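Local coordinates for NADH dehydrogenase, putative (Plasmodium falciparum, PDB 5JWC), which probably oxidises NADH and passes the electrons through its bound FAD to ubiquinone, as a type II NADH dehydrogenase of the malaria parasite, at residues A[62-67]-A[156-161]; A[136-141]-A[297-302]; A[349-354]-A[381-386]; A[359-364]-A[373-378]. All blocks are in the same frame, centred on the assembly; numbering follows the deposited sequence.

Contact 1 of 4, residues A[62-67]-A[156-161]; sequences YFTFTP and KDIDDA. With FAD (flavin-adenine dinucleotide), chain C.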
# COMPACT_ATOMS: atom_id res chain seq x y z
N TYR A 62 -5.74 -8.53 -10.67
CA TYR A 62 -5.21 -7.35 -11.35
C TYR A 62 -4.13 -7.79 -12.34
O TYR A 62 -3.56 -8.85 -12.18
CB TYR A 62 -4.64 -6.34 -10.33
CG TYR A 62 -3.66 -6.98 -9.38
CD1 TYR A 62 -2.29 -6.99 -9.65
CD2 TYR A 62 -4.09 -7.60 -8.21
CE1 TYR A 62 -1.39 -7.56 -8.80
CE2 TYR A 62 -3.18 -8.19 -7.33
CZ TYR A 62 -1.83 -8.17 -7.65
OH TYR A 62 -0.92 -8.76 -6.81
N PHE A 63 -3.87 -6.96 -13.34
CA PHE A 63 -2.74 -7.11 -14.26
C PHE A 63 -1.55 -6.36 -13.68
O PHE A 63 -1.72 -5.27 -13.14
CB PHE A 63 -3.11 -6.57 -15.65
CG PHE A 63 -1.92 -6.15 -16.51
CD1 PHE A 63 -1.18 -7.10 -17.22
CD2 PHE A 63 -1.57 -4.80 -16.62
CE1 PHE A 63 -0.10 -6.70 -18.03
CE2 PHE A 63 -0.49 -4.41 -17.41
CZ PHE A 63 0.24 -5.36 -18.12
N THR A 64 -0.35 -6.93 -13.79
CA THR A 64 0.86 -6.26 -13.31
C THR A 64 1.73 -5.78 -14.46
O THR A 64 2.17 -6.58 -15.29
CB THR A 64 1.70 -7.20 -12.43
OG1 THR A 64 0.92 -7.61 -11.30
CG2 THR A 64 3.02 -6.51 -11.96
N PHE A 65 1.96 -4.47 -14.50
CA PHE A 65 2.85 -3.89 -15.50
C PHE A 65 4.31 -4.15 -15.08
O PHE A 65 4.99 -3.26 -14.54
CB PHE A 65 2.56 -2.39 -15.68
CG PHE A 65 3.09 -1.80 -16.97
CD1 PHE A 65 2.34 -1.80 -18.13
CD2 PHE A 65 4.37 -1.24 -17.01
CE1 PHE A 65 2.85 -1.27 -19.32
CE2 PHE A 65 4.88 -0.70 -18.18
CZ PHE A 65 4.11 -0.72 -19.34
N THR A 66 4.79 -5.37 -15.33
CA THR A 66 6.08 -5.83 -14.80
C THR A 66 7.32 -4.97 -15.10
O THR A 66 8.21 -4.89 -14.25
CB THR A 66 6.38 -7.27 -15.30
OG1 THR A 66 6.22 -7.33 -16.72
CG2 THR A 66 5.40 -8.26 -14.66
N PRO A 67 7.41 -4.33 -16.29
CA PRO A 67 8.65 -3.57 -16.50
C PRO A 67 8.93 -2.46 -15.47
O PRO A 67 10.08 -2.02 -15.37
CB PRO A 67 8.46 -2.95 -17.88
CG PRO A 67 7.53 -3.87 -18.58
CD PRO A 67 6.57 -4.34 -17.50
N LYS A 156 9.21 -10.65 -8.71
CA LYS A 156 8.40 -11.09 -9.84
C LYS A 156 7.05 -10.40 -9.90
O LYS A 156 6.45 -10.32 -10.97
CB LYS A 156 8.23 -12.60 -9.83
CG LYS A 156 8.81 -13.25 -11.10
CD LYS A 156 8.10 -14.55 -11.42
CE LYS A 156 6.68 -14.23 -11.81
NZ LYS A 156 6.15 -15.11 -12.83
N ASP A 157 6.56 -9.88 -8.77
CA ASP A 157 5.23 -9.28 -8.78
C ASP A 157 5.15 -8.11 -7.80
O ASP A 157 6.12 -7.80 -7.10
CB ASP A 157 4.16 -10.34 -8.44
CG ASP A 157 2.84 -10.12 -9.19
OD1 ASP A 157 2.43 -8.94 -9.42
OD2 ASP A 157 2.21 -11.14 -9.56
N ILE A 158 4.01 -7.45 -7.77
CA ILE A 158 3.83 -6.28 -6.93
C ILE A 158 4.23 -6.56 -5.48
O ILE A 158 4.98 -5.78 -4.88
CB ILE A 158 2.36 -5.80 -6.97
CG1 ILE A 158 1.97 -5.44 -8.41
CG2 ILE A 158 2.16 -4.61 -6.04
CD1 ILE A 158 2.66 -4.22 -8.95
N ASP A 159 3.73 -7.66 -4.91
CA ASP A 159 3.99 -7.97 -3.51
C ASP A 159 5.49 -8.14 -3.23
O ASP A 159 5.99 -7.68 -2.21
CB ASP A 159 3.23 -9.24 -3.08
CG ASP A 159 3.42 -9.57 -1.60
OD1 ASP A 159 3.78 -10.73 -1.27
OD2 ASP A 159 3.19 -8.68 -0.75
N ASP A 160 6.20 -8.80 -4.15
CA ASP A 160 7.65 -8.98 -4.04
C ASP A 160 8.36 -7.63 -3.91
O ASP A 160 9.22 -7.45 -3.05
CB ASP A 160 8.22 -9.70 -5.26
CG ASP A 160 7.70 -11.12 -5.42
OD1 ASP A 160 7.18 -11.69 -4.45
OD2 ASP A 160 7.84 -11.66 -6.54
N ALA A 161 8.03 -6.70 -4.80
CA ALA A 161 8.73 -5.41 -4.82
C ALA A 161 8.48 -4.63 -3.53
O ALA A 161 9.39 -3.99 -3.00
CB ALA A 161 8.29 -4.60 -6.02
PA FAD C . 2.55 -13.15 -16.60
O1A FAD C . 3.49 -13.38 -15.44
O2A FAD C . 2.52 -11.75 -17.09
O5B FAD C . 1.07 -13.64 -16.21
C5B FAD C . 0.80 -14.94 -15.74
C4B FAD C . -0.57 -14.90 -15.10
O4B FAD C . -1.01 -16.22 -14.85
C3B FAD C . -0.54 -14.17 -13.76
O3B FAD C . -1.71 -13.38 -13.65
C2B FAD C . -0.65 -15.29 -12.75
O2B FAD C . -1.29 -14.85 -11.58
C1B FAD C . -1.51 -16.27 -13.53
N9A FAD C . -1.44 -17.66 -13.09
C8A FAD C . -0.36 -18.34 -12.60
N7A FAD C . -0.76 -19.61 -12.33
C5A FAD C . -2.06 -19.74 -12.66
C6A FAD C . -2.93 -20.82 -12.58
N6A FAD C . -2.49 -22.02 -12.20
N1A FAD C . -4.23 -20.65 -13.00
C2A FAD C . -4.66 -19.43 -13.49
N3A FAD C . -3.78 -18.36 -13.55
C4A FAD C . -2.51 -18.52 -13.13
N1 FAD C . 9.43 -8.01 -20.60
C2 FAD C . 9.68 -7.08 -21.57
O2 FAD C . 9.37 -7.33 -22.73
N3 FAD C . 10.26 -5.86 -21.26
C4 FAD C . 10.60 -5.55 -19.97
O4 FAD C . 11.11 -4.44 -19.73
C4X FAD C . 10.34 -6.47 -18.97
N5 FAD C . 10.66 -6.20 -17.66
C5X FAD C . 10.39 -7.15 -16.68
C6 FAD C . 10.69 -6.87 -15.36
C7 FAD C . 10.43 -7.79 -14.35
C7M FAD C . 10.78 -7.45 -12.93
C8 FAD C . 9.84 -9.01 -14.67
C8M FAD C . 9.56 -10.03 -13.61
C9 FAD C . 9.54 -9.30 -16.01
C9A FAD C . 9.80 -8.36 -17.01
N10 FAD C . 9.49 -8.63 -18.33
C10 FAD C . 9.75 -7.70 -19.30
C1' FAD C . 8.91 -9.96 -18.74
C2' FAD C . 7.41 -10.05 -18.72
O2' FAD C . 6.95 -9.71 -17.44
C3' FAD C . 7.04 -11.50 -18.98
O3' FAD C . 7.64 -11.96 -20.16
C4' FAD C . 5.53 -11.55 -19.08
O4' FAD C . 5.04 -11.39 -17.77
C5' FAD C . 5.01 -12.85 -19.68
O5' FAD C . 3.61 -12.73 -19.78
P FAD C . 2.67 -13.97 -19.36
O1P FAD C . 1.23 -13.63 -19.67
O2P FAD C . 3.20 -15.18 -20.08
O3P FAD C . 2.95 -14.18 -17.78
O HOH W 1 1.78 -9.26 -6.11

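Contact 2 of 4, residues A[136-141]-A[297-302]; sequences VGAKTN and SGLAQT. With FAD (flavin-adenine dinucleotide), chain C.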
# COMPACT_ATOMS: atom_id res chain seq x y z
N VAL A 136 -0.45 -18.76 -18.26
CA VAL A 136 -0.17 -18.78 -16.82
C VAL A 136 1.24 -18.35 -16.46
O VAL A 136 1.62 -18.36 -15.29
CB VAL A 136 -0.43 -20.17 -16.22
CG1 VAL A 136 -1.89 -20.54 -16.41
CG2 VAL A 136 0.53 -21.23 -16.87
N GLY A 137 2.01 -17.97 -17.47
CA GLY A 137 3.35 -17.48 -17.22
C GLY A 137 4.28 -18.52 -16.63
O GLY A 137 4.21 -19.70 -16.96
N ALA A 138 5.20 -18.06 -15.79
CA ALA A 138 6.19 -18.90 -15.16
C ALA A 138 6.37 -18.49 -13.69
O ALA A 138 5.72 -17.54 -13.22
CB ALA A 138 7.51 -18.81 -15.92
N LYS A 139 7.20 -19.21 -12.94
CA LYS A 139 7.46 -18.85 -11.55
C LYS A 139 8.94 -18.70 -11.29
O LYS A 139 9.78 -18.93 -12.18
CB LYS A 139 6.81 -19.85 -10.59
CG LYS A 139 7.33 -21.28 -10.57
CD LYS A 139 6.45 -22.10 -9.61
CE LYS A 139 6.84 -23.58 -9.53
NZ LYS A 139 8.31 -23.71 -9.34
N THR A 140 9.28 -18.26 -10.09
CA THR A 140 10.68 -17.99 -9.76
C THR A 140 11.45 -19.31 -9.68
O THR A 140 10.90 -20.34 -9.29
CB THR A 140 10.83 -17.20 -8.43
OG1 THR A 140 9.90 -16.11 -8.40
CG2 THR A 140 12.25 -16.66 -8.29
N ASN A 141 12.70 -19.28 -10.11
CA ASN A 141 13.57 -20.45 -10.05
C ASN A 141 14.80 -20.21 -9.19
O ASN A 141 15.59 -19.31 -9.47
CB ASN A 141 14.00 -20.86 -11.46
CG ASN A 141 14.78 -22.17 -11.48
OD1 ASN A 141 14.88 -22.87 -10.47
ND2 ASN A 141 15.32 -22.52 -12.65
N SER A 297 16.75 -13.08 -10.88
CA SER A 297 16.86 -13.95 -12.04
C SER A 297 16.23 -15.33 -11.84
O SER A 297 16.18 -15.84 -10.72
CB SER A 297 18.35 -14.11 -12.40
OG SER A 297 19.12 -14.43 -11.24
N GLY A 298 15.73 -15.92 -12.92
CA GLY A 298 15.31 -17.31 -12.91
C GLY A 298 13.84 -17.62 -13.09
O GLY A 298 12.99 -17.27 -12.25
N LEU A 299 13.54 -18.32 -14.18
CA LEU A 299 12.19 -18.79 -14.48
C LEU A 299 12.10 -20.31 -14.37
O LEU A 299 13.00 -21.03 -14.79
CB LEU A 299 11.77 -18.38 -15.88
CG LEU A 299 11.49 -16.91 -16.21
CD1 LEU A 299 10.83 -16.86 -17.58
CD2 LEU A 299 10.62 -16.27 -15.15
N ALA A 300 10.98 -20.79 -13.84
CA ALA A 300 10.64 -22.21 -13.87
C ALA A 300 9.17 -22.32 -14.24
O ALA A 300 8.42 -21.35 -14.16
CB ALA A 300 10.93 -22.86 -12.53
N GLN A 301 8.76 -23.51 -14.66
CA GLN A 301 7.40 -23.70 -15.11
C GLN A 301 6.45 -23.86 -13.94
O GLN A 301 6.83 -24.40 -12.90
CB GLN A 301 7.31 -24.92 -16.04
CG GLN A 301 7.97 -24.68 -17.38
CD GLN A 301 7.38 -23.45 -18.08
OE1 GLN A 301 6.17 -23.39 -18.33
NE2 GLN A 301 8.24 -22.46 -18.40
N THR A 302 5.23 -23.39 -14.10
CA THR A 302 4.21 -23.55 -13.06
C THR A 302 3.88 -25.03 -12.87
O THR A 302 4.06 -25.84 -13.78
CB THR A 302 2.93 -22.82 -13.42
OG1 THR A 302 2.45 -23.32 -14.68
CG2 THR A 302 3.18 -21.32 -13.52
PA FAD C . 2.55 -13.15 -16.60
O1A FAD C . 3.49 -13.38 -15.44
O2A FAD C . 2.52 -11.75 -17.09
O5B FAD C . 1.07 -13.64 -16.21
C5B FAD C . 0.80 -14.94 -15.74
C4B FAD C . -0.57 -14.90 -15.10
O4B FAD C . -1.01 -16.22 -14.85
C3B FAD C . -0.54 -14.17 -13.76
O3B FAD C . -1.71 -13.38 -13.65
C2B FAD C . -0.65 -15.29 -12.75
O2B FAD C . -1.29 -14.85 -11.58
C1B FAD C . -1.51 -16.27 -13.53
N9A FAD C . -1.44 -17.66 -13.09
C8A FAD C . -0.36 -18.34 -12.60
N7A FAD C . -0.76 -19.61 -12.33
C5A FAD C . -2.06 -19.74 -12.66
C6A FAD C . -2.93 -20.82 -12.58
N6A FAD C . -2.49 -22.02 -12.20
N1A FAD C . -4.23 -20.65 -13.00
C2A FAD C . -4.66 -19.43 -13.49
N3A FAD C . -3.78 -18.36 -13.55
C4A FAD C . -2.51 -18.52 -13.13
N1 FAD C . 9.43 -8.01 -20.60
C2 FAD C . 9.68 -7.08 -21.57
O2 FAD C . 9.37 -7.33 -22.73
N3 FAD C . 10.26 -5.86 -21.26
C4 FAD C . 10.60 -5.55 -19.97
O4 FAD C . 11.11 -4.44 -19.73
C4X FAD C . 10.34 -6.47 -18.97
N5 FAD C . 10.66 -6.20 -17.66
C5X FAD C . 10.39 -7.15 -16.68
C6 FAD C . 10.69 -6.87 -15.36
C7 FAD C . 10.43 -7.79 -14.35
C7M FAD C . 10.78 -7.45 -12.93
C8 FAD C . 9.84 -9.01 -14.67
C8M FAD C . 9.56 -10.03 -13.61
C9 FAD C . 9.54 -9.30 -16.01
C9A FAD C . 9.80 -8.36 -17.01
N10 FAD C . 9.49 -8.63 -18.33
C10 FAD C . 9.75 -7.70 -19.30
C1' FAD C . 8.91 -9.96 -18.74
C2' FAD C . 7.41 -10.05 -18.72
O2' FAD C . 6.95 -9.71 -17.44
C3' FAD C . 7.04 -11.50 -18.98
O3' FAD C . 7.64 -11.96 -20.16
C4' FAD C . 5.53 -11.55 -19.08
O4' FAD C . 5.04 -11.39 -17.77
C5' FAD C . 5.01 -12.85 -19.68
O5' FAD C . 3.61 -12.73 -19.78
P FAD C . 2.67 -13.97 -19.36
O1P FAD C . 1.23 -13.63 -19.67
O2P FAD C . 3.20 -15.18 -20.08
O3P FAD C . 2.95 -14.18 -17.78
O HOH W 2 4.35 -22.26 -16.48

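Contact 3 of 4, residues A[349-354]-A[381-386]; sequences KLLHEH and KTFPQL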
# COMPACT_ATOMS: atom_id res chain seq x y z
N LYS A 349 5.58 -25.91 -37.99
CA LYS A 349 5.52 -26.90 -39.05
C LYS A 349 6.87 -26.94 -39.76
O LYS A 349 7.42 -25.89 -40.11
CB LYS A 349 4.40 -26.54 -40.04
CG LYS A 349 4.25 -27.54 -41.18
CD LYS A 349 3.31 -27.00 -42.24
CE LYS A 349 1.88 -26.97 -41.75
NZ LYS A 349 0.96 -26.40 -42.77
N LEU A 350 7.39 -28.14 -39.97
CA LEU A 350 8.74 -28.32 -40.50
C LEU A 350 8.81 -28.15 -42.01
O LEU A 350 8.11 -28.83 -42.76
CB LEU A 350 9.27 -29.70 -40.10
CG LEU A 350 9.43 -29.91 -38.59
CD1 LEU A 350 9.54 -31.39 -38.24
CD2 LEU A 350 10.65 -29.15 -38.07
N LEU A 351 9.67 -27.23 -42.44
CA LEU A 351 9.94 -26.99 -43.85
C LEU A 351 10.33 -28.30 -44.54
O LEU A 351 9.83 -28.62 -45.62
CB LEU A 351 11.08 -25.99 -44.00
CG LEU A 351 10.76 -24.52 -43.73
CD1 LEU A 351 12.02 -23.71 -43.69
CD2 LEU A 351 9.82 -23.99 -44.79
N HIS A 352 11.23 -29.05 -43.90
CA HIS A 352 11.81 -30.19 -44.58
C HIS A 352 10.81 -31.35 -44.73
O HIS A 352 11.04 -32.25 -45.54
CB HIS A 352 13.10 -30.65 -43.88
CG HIS A 352 12.91 -31.43 -42.61
ND1 HIS A 352 12.87 -30.83 -41.37
CD2 HIS A 352 12.88 -32.76 -42.38
CE1 HIS A 352 12.76 -31.76 -40.44
NE2 HIS A 352 12.76 -32.94 -41.03
N GLU A 353 9.70 -31.31 -44.01
CA GLU A 353 8.64 -32.29 -44.21
C GLU A 353 7.71 -31.87 -45.33
O GLU A 353 6.75 -32.58 -45.62
CB GLU A 353 7.83 -32.52 -42.94
CG GLU A 353 8.60 -33.21 -41.84
CD GLU A 353 7.77 -33.43 -40.60
OE1 GLU A 353 6.68 -32.81 -40.47
OE2 GLU A 353 8.19 -34.25 -39.75
N HIS A 354 8.00 -30.75 -45.97
CA HIS A 354 7.19 -30.28 -47.10
C HIS A 354 8.07 -29.85 -48.27
O HIS A 354 7.72 -28.95 -49.04
CB HIS A 354 6.27 -29.13 -46.65
CG HIS A 354 5.30 -29.52 -45.59
ND1 HIS A 354 5.66 -29.65 -44.26
CD2 HIS A 354 3.99 -29.86 -45.66
CE1 HIS A 354 4.61 -30.04 -43.56
NE2 HIS A 354 3.58 -30.18 -44.38
N LYS A 381 3.84 -16.95 -44.24
CA LYS A 381 2.49 -17.08 -43.68
C LYS A 381 2.26 -18.49 -43.15
O LYS A 381 1.45 -18.69 -42.25
CB LYS A 381 1.43 -16.68 -44.71
CG LYS A 381 1.42 -15.16 -44.99
CD LYS A 381 0.52 -14.77 -46.16
CE LYS A 381 1.04 -15.30 -47.49
NZ LYS A 381 0.33 -14.72 -48.67
N THR A 382 3.00 -19.46 -43.68
CA THR A 382 2.94 -20.83 -43.21
C THR A 382 4.12 -21.20 -42.30
O THR A 382 3.95 -21.90 -41.31
CB THR A 382 2.92 -21.83 -44.39
OG1 THR A 382 1.76 -21.61 -45.20
CG2 THR A 382 2.91 -23.24 -43.88
N PHE A 383 5.31 -20.74 -42.66
CA PHE A 383 6.51 -21.15 -41.93
C PHE A 383 7.22 -19.92 -41.34
O PHE A 383 7.91 -19.21 -42.05
CB PHE A 383 7.49 -21.89 -42.86
CG PHE A 383 6.90 -23.09 -43.57
CD1 PHE A 383 6.88 -24.34 -42.96
CD2 PHE A 383 6.42 -22.97 -44.86
CE1 PHE A 383 6.37 -25.44 -43.63
CE2 PHE A 383 5.90 -24.08 -45.54
CZ PHE A 383 5.87 -25.31 -44.92
N PRO A 384 7.04 -19.67 -40.03
CA PRO A 384 7.66 -18.44 -39.49
C PRO A 384 9.19 -18.48 -39.53
O PRO A 384 9.84 -17.43 -39.54
CB PRO A 384 7.15 -18.39 -38.04
CG PRO A 384 6.87 -19.82 -37.69
CD PRO A 384 6.35 -20.44 -38.99
N GLN A 385 9.77 -19.68 -39.57
CA GLN A 385 11.22 -19.81 -39.57
C GLN A 385 11.87 -19.29 -40.88
O GLN A 385 13.07 -19.11 -40.94
CB GLN A 385 11.63 -21.26 -39.28
CG GLN A 385 11.18 -22.31 -40.27
CD GLN A 385 9.81 -22.87 -39.95
OE1 GLN A 385 8.85 -22.12 -39.75
NE2 GLN A 385 9.70 -24.19 -39.93
N LEU A 386 11.07 -19.01 -41.91
CA LEU A 386 11.57 -18.42 -43.15
C LEU A 386 11.64 -16.92 -43.10
O LEU A 386 12.11 -16.28 -44.05
CB LEU A 386 10.69 -18.82 -44.35
CG LEU A 386 10.81 -20.26 -44.83
CD1 LEU A 386 9.81 -20.53 -45.96
CD2 LEU A 386 12.22 -20.51 -45.31

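Contact 4 of 4, residues A[359-364]-A[373-378]; sequences IKILTG and KLKQSE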
# COMPACT_ATOMS: atom_id res chain seq x y z
N ILE A 359 9.36 -26.87 -53.35
CA ILE A 359 10.02 -26.88 -54.66
C ILE A 359 9.06 -26.45 -55.78
O ILE A 359 9.40 -25.58 -56.58
CB ILE A 359 10.61 -28.27 -54.97
CG1 ILE A 359 11.84 -28.50 -54.10
CG2 ILE A 359 10.99 -28.38 -56.44
CD1 ILE A 359 12.25 -29.94 -53.97
N LYS A 360 7.87 -27.04 -55.81
CA LYS A 360 6.85 -26.67 -56.80
C LYS A 360 6.50 -25.18 -56.72
O LYS A 360 6.37 -24.52 -57.75
CB LYS A 360 5.59 -27.51 -56.61
CG LYS A 360 5.84 -29.01 -56.75
CD LYS A 360 4.54 -29.81 -56.78
CE LYS A 360 4.80 -31.27 -56.43
NZ LYS A 360 3.54 -32.06 -56.36
N ILE A 361 6.36 -24.66 -55.51
CA ILE A 361 6.05 -23.25 -55.29
C ILE A 361 7.12 -22.31 -55.89
O ILE A 361 6.81 -21.24 -56.42
CB ILE A 361 5.89 -22.95 -53.78
CG1 ILE A 361 4.64 -23.65 -53.23
CG2 ILE A 361 5.80 -21.46 -53.51
CD1 ILE A 361 4.49 -23.51 -51.74
N LEU A 362 8.37 -22.73 -55.81
CA LEU A 362 9.50 -21.92 -56.28
C LEU A 362 9.46 -21.66 -57.79
O LEU A 362 9.17 -22.55 -58.59
CB LEU A 362 10.83 -22.55 -55.87
CG LEU A 362 11.06 -22.56 -54.35
CD1 LEU A 362 12.53 -22.78 -54.00
CD2 LEU A 362 10.53 -21.27 -53.70
N THR A 363 9.73 -20.41 -58.15
CA THR A 363 9.68 -19.93 -59.53
C THR A 363 10.99 -20.17 -60.28
O THR A 363 12.07 -19.75 -59.85
CB THR A 363 9.33 -18.41 -59.55
OG1 THR A 363 7.90 -18.25 -59.59
CG2 THR A 363 9.93 -17.69 -60.76
N GLY A 364 10.87 -20.89 -61.39
CA GLY A 364 11.98 -21.27 -62.24
C GLY A 364 12.32 -22.72 -61.93
O GLY A 364 11.56 -23.39 -61.22
N LYS A 373 14.13 -17.08 -51.11
CA LYS A 373 13.90 -15.76 -50.52
C LYS A 373 12.90 -14.94 -51.33
O LYS A 373 12.25 -14.04 -50.80
CB LYS A 373 15.22 -14.99 -50.38
CG LYS A 373 15.13 -13.80 -49.46
CD LYS A 373 16.34 -12.88 -49.59
CE LYS A 373 16.20 -11.68 -48.65
NZ LYS A 373 17.31 -10.70 -48.81
N LEU A 374 12.77 -15.26 -52.62
CA LEU A 374 11.82 -14.57 -53.47
C LEU A 374 10.37 -14.94 -53.14
O LEU A 374 9.47 -14.14 -53.37
CB LEU A 374 12.12 -14.85 -54.94
CG LEU A 374 13.22 -13.96 -55.53
CD1 LEU A 374 13.61 -14.38 -56.95
CD2 LEU A 374 12.78 -12.50 -55.53
N LYS A 375 10.14 -16.13 -52.58
CA LYS A 375 8.78 -16.53 -52.18
C LYS A 375 8.60 -16.42 -50.67
O LYS A 375 7.66 -16.97 -50.08
CB LYS A 375 8.48 -17.97 -52.62
CG LYS A 375 8.47 -18.17 -54.14
CD LYS A 375 7.43 -17.26 -54.80
CE LYS A 375 7.50 -17.35 -56.31
NZ LYS A 375 8.50 -16.40 -56.87
N GLN A 376 9.50 -15.66 -50.06
CA GLN A 376 9.58 -15.62 -48.61
C GLN A 376 8.39 -14.90 -47.96
O GLN A 376 7.96 -15.30 -46.89
CB GLN A 376 10.90 -14.95 -48.22
CG GLN A 376 11.16 -14.92 -46.75
CD GLN A 376 10.82 -13.57 -46.20
OE1 GLN A 376 10.64 -12.61 -46.95
NE2 GLN A 376 10.69 -13.49 -44.88
N SER A 377 7.83 -13.90 -48.62
CA SER A 377 6.59 -13.28 -48.15
C SER A 377 5.44 -14.28 -48.05
O SER A 377 4.74 -14.33 -47.05
CB SER A 377 6.16 -12.13 -49.06
OG SER A 377 5.43 -12.61 -50.17
N GLU A 378 5.23 -15.06 -49.10
CA GLU A 378 4.12 -16.01 -49.14
C GLU A 378 4.33 -17.19 -48.19
O GLU A 378 3.39 -17.60 -47.50
CB GLU A 378 3.90 -16.52 -50.56
CG GLU A 378 2.94 -17.71 -50.65
CD GLU A 378 2.75 -18.24 -52.07
OE1 GLU A 378 3.75 -18.44 -52.79
OE2 GLU A 378 1.58 -18.47 -52.45
O HOH W 3 11.22 -18.19 -56.49

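Contact 1 of 4, residues A[62-67]-A[156-161]
Tyr62, at the start of strand 62-64, brings its CE1 to 4.0 Å from Ile158 CG1, while Asp157 OD1 lies at the ring edge near its plane. With chi1 at 52° the ring swings over toward the first turn of helix 158-174. There one water takes the amide hydrogen of Asp159 N at 2.8 Å and also bonds Tyr62 OH. Thr64 makes the direct polar link: Thr64 OG1 donates to Asp157 OD1 over 2.8 Å, arriving on the syn side, 19° out of the carboxylate plane. Its methyl CG2 rests 3.8 Å from Ile158 CD1. Thr66 then turns to the cofactor, its OG1 lying 2.6 Å from FAD O2' in a hydrogen bond that either could donate. Pro67 follows with CA 3.5 Å from FAD N5. Tyr62 from the strand, with Ile158 and Asp159 from the helix, borders a pocket occupied by the quinolone inhibitor. Asp157 OD1 also accepts from Ile158 N at 2.7 Å through its anti lone pair, and OD2 forms a salt bridge with Arg60. Gripped at both oxygens, the carboxylate has its rotation fixed, and the nearby guanidinium probably favours its ionised form.

Contact 2 of 4, residues A[136-141]-A[297-302]
Lys139 and Ala300 form the hydrogen-bonded pair of a short antiparallel ladder and satisfy each other's backbone. Lys139 N reaches Ala300 O at 2.7 Å, and Ala300 N returns a bond to Lys139 O at 2.8 Å. Farther along, Asn141 N donates to Gly298 O over 3.0 Å, but this bond is bent to 139° and the donor stands above the carbonyl plane, where the ladder is running out. At the other end a water joins the two segments. It donates to Gly137 O at 2.6 Å and to Gln301 OE1 at 2.8 Å, and accepts from Thr302 N at 2.8 Å, and so satisfies two acceptors and one donor. Gln301 O takes Gln306 NE2, and Ala138 O takes Lys156 NZ. Asn141 OD1 bonds Phe143 N, and Asn141 CB packs 3.8 Å from Ala300 CB. Val136 has CG2 3.6 Å from Thr302 OG1, with CG1 directed to the adenine of FAD; Gly137 passes close to the pyrophosphate. The ladder joins the segment after strand 131-134 of the FAD-binding sheet to the one after strand 292-295 of the five-stranded parallel sheet, probably the NADH-binding half. Helix 303-309 starts directly after it and covers Val136 with Leu304 and Ile305.

Contact 3 of 4, residues A[349-354]-A[381-386]
Between the loop that leads into helix 355-361 and the one that follows helix 376-380, beside helix 403-416 of the helical insertion, Phe383 is packed against Leu351 and Lys349. Leu351 CD2 sits over one face in a CH-pi contact, 3.5 Å from the ring centroid and 20° off the normal. Thr382 CG2 covers the opposite face near the rim. Lys349 O lies in plane at the ring edge, 3.3 Å from Phe383 CD1, and the aliphatic part of the same lysine puts Lys349 CD 3.7 Å from Phe383 CE1. An edge of Phe383 also points to the face of His354 in an offset edge-to-face pair, centroids 5.9 Å apart and planes at 61°. That imidazole is set by its own segment: His354 ND1 donates in the ring plane to Leu350 O at 3.0 Å, and Glu353 N reaches this oxygen from the other face of the carbonyl. Gln385 NE2 donates to Lys349 O at 2.8 Å, the acceptor lying near the amide plane, and also bonds Asp414 OD1. A bend at chi2 (-88°) turns the amide back to the lysine. Leu351 CD1 meets Leu386 CD2 at 3.6 Å, and both leucines touch Ile413. The result is a small, partly buried cluster of Phe383, Leu351 and Leu386 that joins two loops to helix 403-416 in the helical insertion of this NDH2.

Contact 4 of 4, residues A[359-364]-A[373-378]
Glu378 supplies the flat group here: its carboxylate meets Ile361 through Glu378 OE1, 3.7 Å from Ile361 CG2, and the methyl stands well out of the carboxylate plane. With chi1 at 169° and an extended chain, Glu378 carries its carboxylate from helix 376-380 across to the end of helix 355-361. Lys375 carries most of the contact. Its CG passes 3.7 Å from Leu362 CD2, the two side chains running past one another antiparallel. Bends at chi2 (-58°) and chi4 (-87°) then fold the chain past Ile361 O, which lies 4.0 Å from Lys375 CE, and deliver the ammonium end to Thr363. There the lysine lies roughly perpendicular to the threonine side chain, with Lys375 NZ 3.3 Å from Thr363 OG1. A water links the segments, accepting from Thr363 N at 3.1 Å and, weakly, from Lys375 NZ. Leu362, just past the helix end, is buried and also touches Phe406 of helix 403-416. Lys375 NZ and Glu378 OE1 are 6.6 Å apart, too far for a salt bridge. The chemistry is therefore mostly that of a lysine stem used as apolar cover for the end of a helix, with the ammonium end close to the Thr363 hydroxyl and a shared water, in a contact that lies at the surface.

Contacts 1 and 2 share the FAD site: their centres are 14 Å apart, and they touch where Lys156 of contact 1 meets Ala138 of contact 2. Contact 1 faces the flavin and ribityl end of the cofactor and contact 2 its adenine and pyrophosphate; contact 1 also borders an inhibitor pocket. Contact 4 lies within the helical insertion range and contact 3 at its start and middle, centres 12 Å apart, joined by a probable hydrogen bond from Gln376 NE2 to Leu386 O. Both segments of contact 4 fall in sequence between those of contact 3. About 20 Å separates the nearest atoms of contacts 2 and 3, and neither contact 3 nor contact 4 touches FAD.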